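Local coordinates for protein type I site-specific restriction-modification system, R (Restriction) subunit (Vibrio vulnificus, PDB 3H1T) that probably serves as the ATP-dependent DNA-translocating restriction subunit of a type I enzyme, seen here as an N-terminal fragment that includes the helicase-like motor domains, at residues Ala332-Met337 and Tyr350-Asn355; Thr338-Pro341 and Asp345-Asp348; Gln183-Asn188 and Pro356-Ser361. All coordinates share one frame; numbering follows the deposited sequence.

Overall arrangement
Along the chain, helix 181-195 comes first, and its residues 183-188 pair with 356-361 after 167 residues, so interaction 3 closes the longest loop. Most of the first RecA-like motor domain lies within that loop. Interaction 1 is nested inside it and joins strand 333-338 to residues 350-355, around the close of helix 347-352, after 12 residues. Interaction 2 is nested inside interaction 1 and closes a short loop with three residues between its ends, 338-341 and 345-348. None of the loops cross. Interactions 1 and 2 share helix 347-352 and touch through Tyr350; interactions 1 and 3 meet where Tyr350 packs on Pro356 and both reach the same parallel sheet.

Interaction 1: Ala332-Met337 and Tyr350-Asn355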
loop_
_atom_site.group_PDB
_atom_site.type_symbol
_atom_site.label_atom_id
_atom_site.label_comp_id
_atom_site.label_asym_id
_atom_site.label_seq_id
_atom_site.Cartn_x
_atom_site.Cartn_y
_atom_site.Cartn_z
ATOM N N ALA A 332 16.000 -15.524 -14.458
ATOM C CA ALA A 332 16.187 -14.741 -13.240
ATOM C C ALA A 332 14.864 -14.756 -12.487
ATOM O O ALA A 332 13.797 -14.630 -13.101
ATOM C CB ALA A 332 16.590 -13.304 -13.584
ATOM N N PHE A 333 14.920 -14.942 -11.169
ATOM C CA PHE A 333 13.690 -14.945 -10.381
ATOM C C PHE A 333 13.070 -13.575 -10.583
ATOM O O PHE A 333 13.785 -12.570 -10.645
ATOM C CB PHE A 333 13.957 -15.163 -8.889
ATOM C CG PHE A 333 14.079 -16.608 -8.489
ATOM C CD1 PHE A 333 15.276 -17.299 -8.668
ATOM C CD2 PHE A 333 12.999 -17.281 -7.916
ATOM C CE1 PHE A 333 15.410 -18.634 -8.280
ATOM C CE2 PHE A 333 13.115 -18.638 -7.519
ATOM C CZ PHE A 333 14.327 -19.312 -7.702
ATOM N N GLN A 334 11.746 -13.528 -10.682
ATOM C CA GLN A 334 11.058 -12.265 -10.903
ATOM C C GLN A 334 9.918 -11.977 -9.931
ATOM O O GLN A 334 8.985 -12.778 -9.808
ATOM C CB GLN A 334 10.533 -12.236 -12.343
ATOM C CG GLN A 334 11.639 -12.233 -13.398
ATOM C CD GLN A 334 11.119 -12.469 -14.797
ATOM O OE1 GLN A 334 9.980 -12.116 -15.116
ATOM N NE2 GLN A 334 11.954 -13.058 -15.652
ATOM N N ILE A 335 9.989 -10.837 -9.243
ATOM C CA ILE A 335 8.933 -10.435 -8.305
ATOM C C ILE A 335 8.254 -9.184 -8.831
ATOM O O ILE A 335 8.876 -8.124 -8.978
ATOM C CB ILE A 335 9.460 -10.096 -6.855
ATOM C CG1 ILE A 335 9.781 -11.376 -6.090
ATOM C CG2 ILE A 335 8.398 -9.318 -6.065
ATOM C CD1 ILE A 335 10.943 -12.086 -6.652
ATOM N N GLY A 336 6.974 -9.305 -9.119
ATOM C CA GLY A 336 6.238 -8.164 -9.603
ATOM C C GLY A 336 5.351 -7.560 -8.527
ATOM O O GLY A 336 4.723 -8.263 -7.724
HETATM N N MSE A 337 5.303 -6.237 -8.490
HETATM C CA MSE A 337 4.463 -5.551 -7.527
HETATM C C MSE A 337 3.493 -4.702 -8.334
HETATM O O MSE A 337 3.865 -4.134 -9.359
HETATM C CB MSE A 337 5.311 -4.681 -6.600
HETATM C CG MSE A 337 6.499 -5.416 -5.986
HETATM SE SE MSE A 337 7.250 -4.551 -4.436
HETATM C CE MSE A 337 8.144 -3.045 -5.278
ATOM N N TYR A 350 -1.831 -10.572 -14.033
ATOM C CA TYR A 350 -2.083 -11.712 -13.162
ATOM C C TYR A 350 -1.891 -13.035 -13.873
ATOM O O TYR A 350 -1.791 -14.077 -13.228
ATOM C CB TYR A 350 -3.478 -11.610 -12.558
ATOM C CG TYR A 350 -3.564 -10.508 -11.518
ATOM C CD1 TYR A 350 -3.440 -9.159 -11.883
ATOM C CD2 TYR A 350 -3.667 -10.814 -10.159
ATOM C CE1 TYR A 350 -3.413 -8.150 -10.916
ATOM C CE2 TYR A 350 -3.628 -9.820 -9.195
ATOM C CZ TYR A 350 -3.500 -8.492 -9.572
ATOM O OH TYR A 350 -3.433 -7.531 -8.596
ATOM N N ARG A 351 -1.829 -12.988 -15.205
ATOM C CA ARG A 351 -1.609 -14.185 -16.017
ATOM C C ARG A 351 -0.114 -14.471 -16.105
ATOM O O ARG A 351 0.321 -15.614 -16.029
ATOM C CB ARG A 351 -2.183 -13.991 -17.424
ATOM C CG ARG A 351 -3.693 -14.152 -17.501
ATOM C CD ARG A 351 -4.280 -13.604 -18.791
ATOM N NE ARG A 351 -5.716 -13.824 -18.884
ATOM C CZ ARG A 351 -6.565 -12.972 -19.447
ATOM N NH1 ARG A 351 -6.103 -11.836 -19.968
ATOM N NH2 ARG A 351 -7.872 -13.248 -19.489
ATOM N N TYR A 352 0.677 -13.423 -16.268
ATOM C CA TYR A 352 2.118 -13.595 -16.352
ATOM C C TYR A 352 2.751 -13.916 -14.998
ATOM O O TYR A 352 3.525 -14.861 -14.889
ATOM C CB TYR A 352 2.760 -12.341 -16.953
ATOM C CG TYR A 352 4.250 -12.451 -17.173
ATOM C CD1 TYR A 352 5.152 -12.158 -16.148
ATOM C CD2 TYR A 352 4.760 -12.857 -18.406
ATOM C CE1 TYR A 352 6.533 -12.270 -16.351
ATOM C CE2 TYR A 352 6.131 -12.977 -18.623
ATOM C CZ TYR A 352 7.013 -12.689 -17.599
ATOM O OH TYR A 352 8.363 -12.856 -17.820
ATOM N N PHE A 353 2.409 -13.155 -13.956
ATOM C CA PHE A 353 2.986 -13.393 -12.632
ATOM C C PHE A 353 2.189 -14.358 -11.770
ATOM O O PHE A 353 2.696 -14.869 -10.779
ATOM C CB PHE A 353 3.167 -12.071 -11.880
ATOM C CG PHE A 353 4.182 -11.157 -12.495
ATOM C CD1 PHE A 353 5.548 -11.392 -12.332
ATOM C CD2 PHE A 353 3.777 -10.038 -13.224
ATOM C CE1 PHE A 353 6.499 -10.518 -12.887
ATOM C CE2 PHE A 353 4.714 -9.163 -13.784
ATOM C CZ PHE A 353 6.080 -9.404 -13.612
ATOM N N GLY A 354 0.944 -14.607 -12.142
ATOM C CA GLY A 354 0.128 -15.521 -11.365
ATOM C C GLY A 354 -0.595 -14.814 -10.236
ATOM O O GLY A 354 -0.502 -13.596 -10.101
ATOM N N ASN A 355 -1.321 -15.564 -9.417
ATOM C CA ASN A 355 -2.035 -14.945 -8.321
ATOM C C ASN A 355 -1.093 -14.427 -7.251
ATOM O O ASN A 355 -0.077 -15.051 -6.938
ATOM C CB ASN A 355 -3.041 -15.913 -7.726
ATOM C CG ASN A 355 -4.216 -16.143 -8.645
ATOM O OD1 ASN A 355 -4.707 -15.207 -9.294
ATOM N ND2 ASN A 355 -4.692 -17.380 -8.697
#
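In the first RecA-like motor domain, an inner strand of the parallel sheet, leading into a Thr-Ala-Thr sequence, brings Gln334 and Gly336 against Tyr352 and Phe353, where the short helix that follows runs out. Phe353 makes the apolar half of the contact. Its ring lies over the backbone of Gly336 in a CH-pi contact, with Gly336 CA 4.2 Å from the Phe353 ring centroid and 16° off the ring normal. Because Gly336 has no side chain, the aromatic ring can settle directly on the strand, and Phe353 CE1 comes to 4.0 Å from Gly336 N. On the opposite face of the same ring stands Tyr352 CD1, 3.6 Å above the Phe353 ring plane and over its centre, so Phe353 is clamped between its own neighbour and the sheet. Gln334 CB meets the ring edge.

The polar half is one bond: Tyr352 OH donates to Gln334 OE1 at 3.2 Å. The hydroxyl lies in the carbonyl plane of the amide, on a lone pair, and OE1 in turn sits in the plane of the phenol ring at its edge. Amide and ring planes are only 19° apart, although the two side chains cross at about a right angle. Tyr352 reaches the strand because its CG is anti to the backbone N (chi1 -176°), while Gln334 extends beyond CG to meet it. A weak hydrogen bond from Gln334 NE2 to Leu326 O holds the other end of the amide.

Strand 333-338 runs between strands 305-308 and 200-205 of the sheet. Phe353 also touches Ile308 and Leu202 on these two neighbours, while Leu326 of helix 323-328 packs against both aromatic residues and Arg200 makes a cation-pi contact with Tyr352.

Interaction 2: Thr338-Pro341 and Asp345-Asp348; sequences TATP and DNRD
Asn346 ND2 is held by two oxygens of the facing loop, with a third, weaker contact beside them. Asn346 ND2 donates to Pro341 O (2.6 Å), lying well above the carbonyl plane, 60° out of it, rather than on a lone pair. A second bond goes from Asn346 ND2 to Thr340 OG1 at 2.8 Å, and a weak, strongly bent one reaches Thr340 O at 3.2 Å from the same nitrogen. Pro341 O and Thr340 OG1 are both tilted from the amide plane. An NH2 group has two hydrogens, so the three acceptors cannot each have one of their own, and the bond to Thr340 O is the weak one. The two carbonyl acceptors call for a donor here and fix which way round the amide stands. To get there, the Asn346 side chain takes a chi1 of -110°, away from a staggered position.

The loop 338-341 contains a Thr-Ala-Thr sequence that probably corresponds to motif III of superfamily 2 helicases, and the asparagine stands at the approach to helix 347-352, so the amide ties this sequence across a short loop to the next helix. Thr340 O also accepts a hydrogen bond from Tyr350 OH of that helix. Thr338 OG1 and Ala339 N bond to Glu310, which by sequence belongs to the DExH box (motif II). Helix 530-537 of the second motor domain covers the site: Asp345 OD2 bonds to Ser531 OG, and Lys534 packs on Thr340 and Pro341.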
loop_
_atom_site.group_PDB
_atom_site.type_symbol
_atom_site.label_atom_id
_atom_site.label_comp_id
_atom_site.label_asym_id
_atom_site.label_seq_id
_atom_site.Cartn_x
_atom_site.Cartn_y
_atom_site.Cartn_z
ATOM N N THR A 338 2.245 -4.633 -7.881
ATOM C CA THR A 338 1.223 -3.855 -8.563
ATOM C C THR A 338 0.383 -3.182 -7.498
ATOM O O THR A 338 0.335 -3.650 -6.365
ATOM C CB THR A 338 0.345 -4.764 -9.470
ATOM O OG1 THR A 338 -0.503 -3.947 -10.290
ATOM C CG2 THR A 338 -0.508 -5.711 -8.636
ATOM N N ALA A 339 -0.268 -2.080 -7.840
ATOM C CA ALA A 339 -1.079 -1.362 -6.864
ATOM C C ALA A 339 -2.586 -1.586 -7.027
ATOM O O ALA A 339 -3.377 -1.128 -6.213
ATOM C CB ALA A 339 -0.758 0.133 -6.932
ATOM N N THR A 340 -2.980 -2.298 -8.069
ATOM C CA THR A 340 -4.390 -2.559 -8.304
ATOM C C THR A 340 -4.618 -4.068 -8.356
ATOM O O THR A 340 -3.769 -4.808 -8.848
ATOM C CB THR A 340 -4.849 -1.874 -9.619
ATOM O OG1 THR A 340 -4.235 -2.515 -10.734
ATOM C CG2 THR A 340 -4.396 -0.415 -9.635
ATOM N N PRO A 341 -5.761 -4.548 -7.826
ATOM C CA PRO A 341 -6.067 -5.981 -7.820
ATOM C C PRO A 341 -6.560 -6.458 -9.184
ATOM O O PRO A 341 -6.787 -5.657 -10.079
ATOM C CB PRO A 341 -7.141 -6.084 -6.758
ATOM C CG PRO A 341 -7.945 -4.857 -7.025
ATOM C CD PRO A 341 -6.855 -3.786 -7.193
ATOM N N ASP A 345 -9.052 -4.511 -16.752
ATOM C CA ASP A 345 -7.941 -4.030 -17.580
ATOM C C ASP A 345 -6.620 -4.688 -17.169
ATOM O O ASP A 345 -5.621 -4.642 -17.886
ATOM C CB ASP A 345 -7.856 -2.501 -17.414
ATOM C CG ASP A 345 -7.488 -2.083 -15.981
ATOM O OD1 ASP A 345 -7.882 -2.794 -15.026
ATOM O OD2 ASP A 345 -6.819 -1.038 -15.814
ATOM N N ASN A 346 -6.671 -5.352 -16.024
ATOM C CA ASN A 346 -5.552 -6.002 -15.337
ATOM C C ASN A 346 -5.083 -7.436 -15.628
ATOM O O ASN A 346 -3.933 -7.783 -15.308
ATOM C CB ASN A 346 -5.846 -5.916 -13.829
ATOM C CG ASN A 346 -4.916 -4.969 -13.119
ATOM O OD1 ASN A 346 -4.212 -4.181 -13.765
ATOM N ND2 ASN A 346 -4.908 -5.017 -11.793
ATOM N N ARG A 347 -5.953 -8.278 -16.173
ATOM C CA ARG A 347 -5.649 -9.698 -16.416
ATOM C C ARG A 347 -4.275 -10.189 -16.912
ATOM O O ARG A 347 -3.742 -11.171 -16.352
ATOM C CB ARG A 347 -6.751 -10.260 -17.280
ATOM C CG ARG A 347 -8.104 -9.820 -16.752
ATOM C CD ARG A 347 -9.130 -10.878 -16.971
ATOM N NE ARG A 347 -10.473 -10.313 -17.059
ATOM C CZ ARG A 347 -11.271 -10.063 -16.021
ATOM N NH1 ARG A 347 -10.880 -10.317 -14.771
ATOM N NH2 ARG A 347 -12.489 -9.583 -16.240
ATOM N N ASP A 348 -3.689 -9.546 -17.925
ATOM C CA ASP A 348 -2.384 -10.030 -18.396
ATOM C C ASP A 348 -1.309 -10.025 -17.306
ATOM O O ASP A 348 -0.393 -10.864 -17.311
ATOM C CB ASP A 348 -1.905 -9.235 -19.611
ATOM C CG ASP A 348 -2.680 -9.583 -20.875
ATOM O OD1 ASP A 348 -3.462 -10.567 -20.841
ATOM O OD2 ASP A 348 -2.492 -8.884 -21.903
#

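Interaction 3: Gln183-Asn188 and Pro356-Ser361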
loop_
_atom_site.group_PDB
_atom_site.type_symbol
_atom_site.label_atom_id
_atom_site.label_comp_id
_atom_site.label_asym_id
_atom_site.label_seq_id
_atom_site.Cartn_x
_atom_site.Cartn_y
_atom_site.Cartn_z
ATOM N N GLN A 183 3.990 -5.260 5.698
ATOM C CA GLN A 183 5.196 -5.220 4.866
ATOM C C GLN A 183 6.021 -6.463 5.146
ATOM O O GLN A 183 6.673 -7.019 4.258
ATOM C CB GLN A 183 6.011 -3.969 5.175
ATOM C CG GLN A 183 5.281 -2.711 4.771
ATOM C CD GLN A 183 5.947 -1.426 5.223
ATOM O OE1 GLN A 183 5.683 -0.361 4.665
ATOM N NE2 GLN A 183 6.798 -1.512 6.239
ATOM N N GLN A 184 5.991 -6.895 6.401
ATOM C CA GLN A 184 6.705 -8.080 6.808
ATOM C C GLN A 184 6.090 -9.323 6.157
ATOM O O GLN A 184 6.820 -10.231 5.765
ATOM C CB GLN A 184 6.683 -8.201 8.328
ATOM C CG GLN A 184 7.596 -7.221 9.039
ATOM C CD GLN A 184 7.579 -7.402 10.538
ATOM O OE1 GLN A 184 7.774 -8.508 11.024
ATOM N NE2 GLN A 184 7.355 -6.317 11.279
ATOM N N ILE A 185 4.758 -9.376 6.062
ATOM C CA ILE A 185 4.080 -10.504 5.434
ATOM C C ILE A 185 4.574 -10.570 4.003
ATOM O O ILE A 185 5.030 -11.604 3.529
ATOM C CB ILE A 185 2.535 -10.307 5.363
ATOM C CG1 ILE A 185 1.970 -10.009 6.752
ATOM C CG2 ILE A 185 1.872 -11.536 4.775
ATOM C CD1 ILE A 185 2.413 -10.978 7.782
ATOM N N ALA A 186 4.487 -9.434 3.324
ATOM C CA ALA A 186 4.918 -9.333 1.944
ATOM C C ALA A 186 6.365 -9.795 1.790
ATOM O O ALA A 186 6.668 -10.682 0.993
ATOM C CB ALA A 186 4.776 -7.900 1.469
ATOM N N ILE A 187 7.256 -9.198 2.569
ATOM C CA ILE A 187 8.661 -9.542 2.494
ATOM C C ILE A 187 8.969 -11.016 2.705
ATOM O O ILE A 187 9.690 -11.614 1.913
ATOM C CB ILE A 187 9.484 -8.709 3.506
ATOM C CG1 ILE A 187 9.375 -7.221 3.152
ATOM C CG2 ILE A 187 10.935 -9.158 3.488
ATOM C CD1 ILE A 187 9.791 -6.305 4.267
ATOM N N ASN A 188 8.426 -11.604 3.765
ATOM C CA ASN A 188 8.663 -13.007 4.079
ATOM C C ASN A 188 8.102 -13.991 3.047
ATOM O O ASN A 188 8.729 -15.012 2.757
ATOM C CB ASN A 188 8.099 -13.325 5.466
ATOM C CG ASN A 188 8.924 -12.707 6.591
ATOM O OD1 ASN A 188 9.777 -11.845 6.366
ATOM N ND2 ASN A 188 8.661 -13.147 7.813
ATOM N N PRO A 356 -1.427 -13.261 -6.683
ATOM C CA PRO A 356 -0.639 -12.602 -5.640
ATOM C C PRO A 356 -0.346 -13.463 -4.413
ATOM O O PRO A 356 -1.194 -14.236 -3.973
ATOM C CB PRO A 356 -1.480 -11.366 -5.312
ATOM C CG PRO A 356 -2.900 -11.835 -5.587
ATOM C CD PRO A 356 -2.721 -12.578 -6.884
ATOM N N ILE A 357 0.863 -13.334 -3.876
ATOM C CA ILE A 357 1.249 -14.083 -2.682
ATOM C C ILE A 357 0.725 -13.350 -1.443
ATOM O O ILE A 357 0.647 -13.903 -0.349
ATOM C CB ILE A 357 2.795 -14.283 -2.634
ATOM C CG1 ILE A 357 3.539 -12.954 -2.747
ATOM C CG2 ILE A 357 3.220 -15.157 -3.798
ATOM C CD1 ILE A 357 3.649 -12.195 -1.470
ATOM N N TYR A 358 0.344 -12.092 -1.657
ATOM C CA TYR A 358 -0.203 -11.243 -0.617
ATOM C C TYR A 358 -0.864 -10.010 -1.231
ATOM O O TYR A 358 -0.410 -9.491 -2.257
ATOM C CB TYR A 358 0.899 -10.806 0.354
ATOM C CG TYR A 358 0.392 -10.014 1.536
ATOM C CD1 TYR A 358 -0.536 -10.564 2.417
ATOM C CD2 TYR A 358 0.825 -8.715 1.769
ATOM C CE1 TYR A 358 -1.011 -9.838 3.511
ATOM C CE2 TYR A 358 0.353 -7.975 2.855
ATOM C CZ TYR A 358 -0.563 -8.545 3.725
ATOM O OH TYR A 358 -1.012 -7.834 4.810
ATOM N N THR A 359 -1.950 -9.568 -0.602
ATOM C CA THR A 359 -2.679 -8.390 -1.032
ATOM C C THR A 359 -2.964 -7.492 0.167
ATOM O O THR A 359 -3.534 -7.936 1.156
ATOM C CB THR A 359 -4.066 -8.732 -1.656
ATOM O OG1 THR A 359 -3.900 -9.455 -2.879
ATOM C CG2 THR A 359 -4.835 -7.450 -1.940
ATOM N N TYR A 360 -2.544 -6.232 0.091
ATOM C CA TYR A 360 -2.827 -5.263 1.145
ATOM C C TYR A 360 -3.648 -4.193 0.448
ATOM O O TYR A 360 -3.097 -3.352 -0.258
ATOM C CB TYR A 360 -1.551 -4.647 1.732
ATOM C CG TYR A 360 -1.829 -3.838 2.987
ATOM C CD1 TYR A 360 -2.275 -4.458 4.156
ATOM C CD2 TYR A 360 -1.720 -2.447 2.987
ATOM C CE1 TYR A 360 -2.602 -3.707 5.298
ATOM C CE2 TYR A 360 -2.045 -1.694 4.117
ATOM C CZ TYR A 360 -2.488 -2.327 5.268
ATOM O OH TYR A 360 -2.833 -1.585 6.372
ATOM N N SER A 361 -4.964 -4.218 0.653
ATOM C CA SER A 361 -5.883 -3.287 0.004
ATOM C C SER A 361 -5.966 -1.892 0.591
ATOM O O SER A 361 -5.342 -1.580 1.597
ATOM C CB SER A 361 -7.293 -3.883 -0.034
ATOM O OG SER A 361 -7.886 -3.924 1.248
#
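Ile185 CG2 presses on the face of the Tyr358 ring, 3.7 Å from its centroid and 20° off the normal, a CH-pi contact displaced toward the rim. The nearest pair is Ile185 CG2 with Tyr358 CD1 at 3.5 Å, and the CB of the isoleucine follows behind, 3.9 Å from Tyr358 CZ. This methyl faces the tyrosine because CG2 is anti to the backbone N, whereas the CG1 branch turns beside that nitrogen and its terminal methyl leads away from the strand. Tyr358 meets it at about a right angle, with its own CG anti to the backbone N (chi1 -175°), which directs the ring out from the strand onto the helix. Ala186 adds its methyl group near the CD2 corner, on the same side of the ring as Ile185, Ala186 CB lying 4.0 Å from Tyr358 CD2. One residue before Tyr358, Ile357 reaches over with CD1 to 4.2 Å from Ala186 O.

The two elements belong to the first RecA-like domain: strand 358-360 is an outermost strand of its parallel sheet, next to strand 200-205, and helix 181-195 packs against it. The helix begins with a Tyr-Tyr-Gln sequence resembling the Q motif of superfamily 2 helicases.

Tyr182 and Arg189, on the same helix, also touch Tyr358, and Arg189 NH1 hydrogen-bonds to Ile357 O, adding a polar tie beside the apolar contact. The strand itself is placed by backbone bonds of Ile357 with Leu202 and of Tyr358 and Tyr360 with Thr204. Beyond it, the ring of Tyr360 stacks on Tyr182, and Ser361 serves as N-cap of helix 362-368, its OG bonded to Gln364 N.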